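PDB 7EEH: TqaL from Neurospora crassa, which belongs to the 2OG-Fe dioxygenase family of the cupin clan and binds an iron(III) ion in the model. Local coordinates for residues Asp186-Asp189 with His190-Thr193; Leu246-Glu250 with Asn251-Leu255. The protein carries 1 engineered substitution. All coordinates share one frame; numbering follows the deposited sequence.

Interaction 1: Asp186-Asp189 with His190-Thr193. With FE (Fe (III) ion), chain H.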
loop_
_atom_site.group_PDB
_atom_site.type_symbol
_atom_site.label_atom_id
_atom_site.label_comp_id
_atom_site.label_asym_id
_atom_site.label_seq_id
_atom_site.Cartn_x
_atom_site.Cartn_y
_atom_site.Cartn_z
ATOM N N ASP B 186 8.359 35.765 0.545
ATOM C CA ASP B 186 7.651 36.123 -0.677
ATOM C C ASP B 186 6.388 36.935 -0.420
ATOM O O ASP B 186 5.711 37.314 -1.382
ATOM C CB ASP B 186 7.262 34.861 -1.453
ATOM C CG ASP B 186 8.451 33.996 -1.819
ATOM O OD1 ASP B 186 9.568 34.522 -2.001
ATOM O OD2 ASP B 186 8.245 32.769 -1.942
ATOM N N GLY B 187 6.036 37.180 0.840
ATOM C CA GLY B 187 4.840 37.939 1.144
ATOM C C GLY B 187 3.546 37.190 0.956
ATOM O O GLY B 187 2.501 37.822 0.794
ATOM N N VAL B 188 3.572 35.854 0.968
ATOM C CA VAL B 188 2.353 35.070 0.784
ATOM C C VAL B 188 2.215 34.120 1.973
ATOM O O VAL B 188 2.875 34.308 3.003
ATOM C CB VAL B 188 2.378 34.322 -0.567
ATOM C CG1 VAL B 188 2.375 35.316 -1.750
ATOM C CG2 VAL B 188 3.596 33.420 -0.656
ATOM N N ASP B 189 1.339 33.117 1.859
ATOM C CA ASP B 189 1.165 32.117 2.908
ATOM C C ASP B 189 1.945 30.835 2.639
ATOM O O ASP B 189 2.615 30.333 3.541
ATOM C CB ASP B 189 -0.325 31.782 3.093
ATOM C CG ASP B 189 -1.123 32.958 3.657
ATOM O OD1 ASP B 189 -0.696 33.516 4.692
ATOM O OD2 ASP B 189 -2.158 33.323 3.056
ATOM N N HIS B 190 1.845 30.281 1.427
ATOM C CA HIS B 190 2.531 29.045 1.058
ATOM C C HIS B 190 3.194 29.240 -0.294
ATOM O O HIS B 190 2.558 29.739 -1.227
ATOM C CB HIS B 190 1.567 27.849 0.957
ATOM C CG HIS B 190 0.758 27.611 2.189
ATOM N ND1 HIS B 190 1.246 26.919 3.278
ATOM C CD2 HIS B 190 -0.515 27.952 2.498
ATOM C CE1 HIS B 190 0.313 26.857 4.211
ATOM N NE2 HIS B 190 -0.766 27.481 3.763
ATOM N N THR B 191 4.452 28.827 -0.408
ATOM C CA THR B 191 5.189 28.895 -1.661
ATOM C C THR B 191 5.631 27.490 -2.051
ATOM O O THR B 191 6.147 26.744 -1.212
ATOM C CB THR B 191 6.436 29.801 -1.562
ATOM O OG1 THR B 191 6.056 31.145 -1.245
ATOM C CG2 THR B 191 7.205 29.800 -2.918
HETATM N N MSE B 192 5.414 27.130 -3.318
HETATM C CA MSE B 192 5.803 25.823 -3.849
HETATM C C MSE B 192 6.648 26.054 -5.103
HETATM O O MSE B 192 6.264 26.837 -5.993
HETATM C CB MSE B 192 4.568 24.956 -4.179
HETATM C CG MSE B 192 4.908 23.553 -4.690
HETATM SE SE MSE B 192 3.477 22.278 -4.449
HETATM C CE MSE B 192 2.598 22.266 -6.237
ATOM N N THR B 193 7.805 25.403 -5.168
ATOM C CA THR B 193 8.711 25.500 -6.308
ATOM C C THR B 193 8.985 24.098 -6.823
ATOM O O THR B 193 9.511 23.253 -6.089
ATOM C CB THR B 193 10.016 26.187 -5.921
ATOM O OG1 THR B 193 10.663 25.426 -4.892
ATOM C CG2 THR B 193 9.722 27.579 -5.386
HETATM FE FE FE H . 11.291 33.641 -2.702
HETATM O O HOH W 1 11.120 35.171 -4.382
#
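Asp186 and Thr191 meet through a single side-chain hydrogen bond, in which Thr191 OG1 donates to Asp186 OD2 at 2.8 Å. The bond uses the anti lone pair of OD2, the one turned from OD1, and that leaves OD1 to bind iron at 2.1 Å. One carboxylate is therefore held at both oxygens, by the metal and by a strand hydroxyl, which limits its rotation. The two side chains cross at about a right angle. Asp186 CG lies anti to its own carbonyl carbon (chi1 -58°), which carries the carboxylate back across the turn to the threonine. In Thr191 the methyl CG2 also rests on the carboxylate, 3.3 Å from Asp186 OD2. Val188 fills the inside of the bend, its CG2 3.4 Å from Thr191 OG1. Asp189 and His190 point their polar ends elsewhere, to Tyr154 and Tyr28 respectively. Both residues face Thr276 in a classic beta bulge, and here the loop following strand 158-170 becomes strand 190-199, which runs between strands 243-247 and 267-277, with helix 128-141 packed against His190 and Met192.

Interaction 2: Leu246-Glu250 with Asn251-Leu255. With FE (Fe (III) ion), chain H.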
loop_
_atom_site.group_PDB
_atom_site.type_symbol
_atom_site.label_atom_id
_atom_site.label_comp_id
_atom_site.label_asym_id
_atom_site.label_seq_id
_atom_site.Cartn_x
_atom_site.Cartn_y
_atom_site.Cartn_z
ATOM N N LEU B 246 6.825 25.416 1.303
ATOM C CA LEU B 246 7.215 26.046 2.562
ATOM C C LEU B 246 6.148 27.029 3.023
ATOM O O LEU B 246 5.476 27.664 2.208
ATOM C CB LEU B 246 8.570 26.764 2.454
ATOM C CG LEU B 246 8.781 27.890 1.434
ATOM C CD1 LEU B 246 8.328 29.249 1.968
ATOM C CD2 LEU B 246 10.247 27.945 1.047
ATOM N N VAL B 247 6.009 27.153 4.342
ATOM C CA VAL B 247 5.120 28.146 4.943
ATOM C C VAL B 247 5.852 29.482 4.907
ATOM O O VAL B 247 6.863 29.661 5.587
ATOM C CB VAL B 247 4.725 27.763 6.372
ATOM C CG1 VAL B 247 3.866 28.888 7.027
ATOM C CG2 VAL B 247 3.983 26.430 6.365
ATOM N N ASP B 248 5.362 30.413 4.084
ATOM C CA ASP B 248 6.158 31.592 3.742
ATOM C C ASP B 248 6.210 32.609 4.877
ATOM O O ASP B 248 7.114 33.456 4.902
ATOM C CB ASP B 248 5.588 32.248 2.479
ATOM C CG ASP B 248 6.422 33.438 2.002
ATOM O OD1 ASP B 248 7.638 33.272 1.775
ATOM O OD2 ASP B 248 5.849 34.538 1.864
ATOM N N THR B 249 5.261 32.538 5.809
ATOM C CA THR B 249 5.191 33.437 6.948
ATOM C C THR B 249 6.035 32.978 8.129
ATOM O O THR B 249 6.232 33.752 9.069
ATOM C CB THR B 249 3.738 33.582 7.406
ATOM O OG1 THR B 249 3.157 32.280 7.517
ATOM C CG2 THR B 249 2.933 34.390 6.402
ATOM N N GLU B 250 6.542 31.752 8.112
ATOM C CA GLU B 250 7.274 31.231 9.260
ATOM C C GLU B 250 8.695 30.822 8.923
ATOM O O GLU B 250 9.420 30.373 9.817
ATOM C CB GLU B 250 6.519 30.044 9.879
ATOM C CG GLU B 250 5.111 30.414 10.287
ATOM C CD GLU B 250 4.265 29.210 10.605
ATOM O OE1 GLU B 250 4.853 28.158 10.939
ATOM O OE2 GLU B 250 3.025 29.319 10.488
ATOM N N ASN B 251 9.105 30.968 7.662
ATOM C CA ASN B 251 10.455 30.708 7.177
ATOM C C ASN B 251 10.896 31.889 6.338
ATOM O O ASN B 251 10.066 32.600 5.772
ATOM C CB ASN B 251 10.557 29.481 6.265
ATOM C CG ASN B 251 10.075 28.221 6.911
ATOM O OD1 ASN B 251 10.833 27.551 7.606
ATOM N ND2 ASN B 251 8.811 27.867 6.667
ATOM N N LYS B 252 12.188 32.176 6.364
ATOM C CA LYS B 252 12.791 33.029 5.358
ATOM C C LYS B 252 13.552 32.093 4.444
ATOM O O LYS B 252 13.853 30.956 4.829
ATOM C CB LYS B 252 13.725 34.098 5.960
ATOM C CG LYS B 252 13.033 35.253 6.648
ATOM C CD LYS B 252 13.971 36.201 7.391
ATOM C CE LYS B 252 13.179 37.237 8.208
ATOM N NZ LYS B 252 14.032 38.076 9.113
ATOM N N HIS B 253 13.839 32.543 3.223
ATOM C CA HIS B 253 14.576 31.672 2.325
ATOM C C HIS B 253 15.470 32.497 1.411
ATOM O O HIS B 253 15.360 33.719 1.327
ATOM C CB HIS B 253 13.633 30.769 1.516
ATOM C CG HIS B 253 12.641 31.512 0.684
ATOM N ND1 HIS B 253 11.460 32.016 1.196
ATOM C CD2 HIS B 253 12.646 31.828 -0.636
ATOM C CE1 HIS B 253 10.784 32.608 0.228
ATOM N NE2 HIS B 253 11.484 32.513 -0.890
ATOM N N SER B 254 16.383 31.801 0.744
ATOM C CA SER B 254 17.312 32.413 -0.190
ATOM C C SER B 254 17.748 31.345 -1.182
ATOM O O SER B 254 17.723 30.150 -0.875
ATOM C CB SER B 254 18.514 33.034 0.535
ATOM O OG SER B 254 19.330 32.045 1.133
ATOM N N LEU B 255 18.126 31.782 -2.381
ATOM C CA LEU B 255 18.490 30.882 -3.465
ATOM C C LEU B 255 19.868 31.260 -3.986
ATOM O O LEU B 255 20.170 32.444 -4.161
ATOM C CB LEU B 255 17.439 30.935 -4.599
ATOM C CG LEU B 255 17.608 30.087 -5.874
ATOM C CD1 LEU B 255 17.637 28.575 -5.594
ATOM C CD2 LEU B 255 16.527 30.417 -6.915
HETATM FE FE FE H . 11.291 33.641 -2.702
HETATM O O HOH W 2 9.751 32.297 3.174
HETATM O O HOH W 1 11.120 35.171 -4.382
#
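Asp248 and His253 approach each other across the turn without touching directly through their polar atoms. Asp248 OD1 sits at the edge of the imidazole, in its plane, 3.6 Å from His253 CE1, while the carboxylate and ring planes stand 60° apart. Water 2 joins them: it accepts from His253 ND1 at 2.6 Å and lies within hydrogen-bonding distance of Asp248 OD1, at 2.7 Å, and of the backbone Asn251 O. With ND1 tied to the water, the ring presents NE2 to the iron, 2.1 Å away. His253 CG lies between its backbone N and carbonyl carbon (chi1 59°), which brings the ring back over the turn, and Leu246 covers one face of it with CD2. Asp248 reaches in with CG anti to the backbone N; its OD1 also accepts from Asp186 N, the backbone of the aspartate that binds the iron, while Val188 N and a salt bridge with Arg149 hold OD2.

The other end of the turn is closed by Asn251, whose amide turns back to the Val247 carbonyl. Asn251 ND2 donates to Val247 O at 2.9 Å, with an N-H...O angle of 160°, and the acceptor lies close to the amide plane. The same carbonyl also takes Glu250 N at 3.3 Å and a weak bond from Asn251 N, so three N-H groups converge on one oxygen. Asn251 OD1 is engaged by Arg232, and Glu250 extends outward to a salt bridge with Arg32.

The turn thus links strand 243-247 of the large sheet to strand 252-255 of the small one. It delivers the distal histidine of the facial two-histidine, one-carboxylate iron site characteristic of 2OG-Fe dioxygenases, whose double-stranded beta-helix core places the metal between two sheets.

Overall arrangement
Interactions 1 and 2 supply two of the three protein ligands of one iron: Asp186 from the first and His253 from the second, with His184 completing the set and water 1 also bound. Their centres lie 7 Å apart, and they meet directly where Asp248 of interaction 2 reaches the 186-189 loop; there Asp248 N is 2.8 Å from Asp189 O, a probable hydrogen bond. Through its OD1, which takes Asp186 N and shares water 2 with His253 ND1, Asp248 is a second-shell residue for both metal ligands. Strands 190-199 and 243-247 are antiparallel neighbours in the large sheet, and the nearest atoms of a bound TRS, probably from the crystallisation liquor, lie about 3 Å from the side chains of both Asp186 and His253.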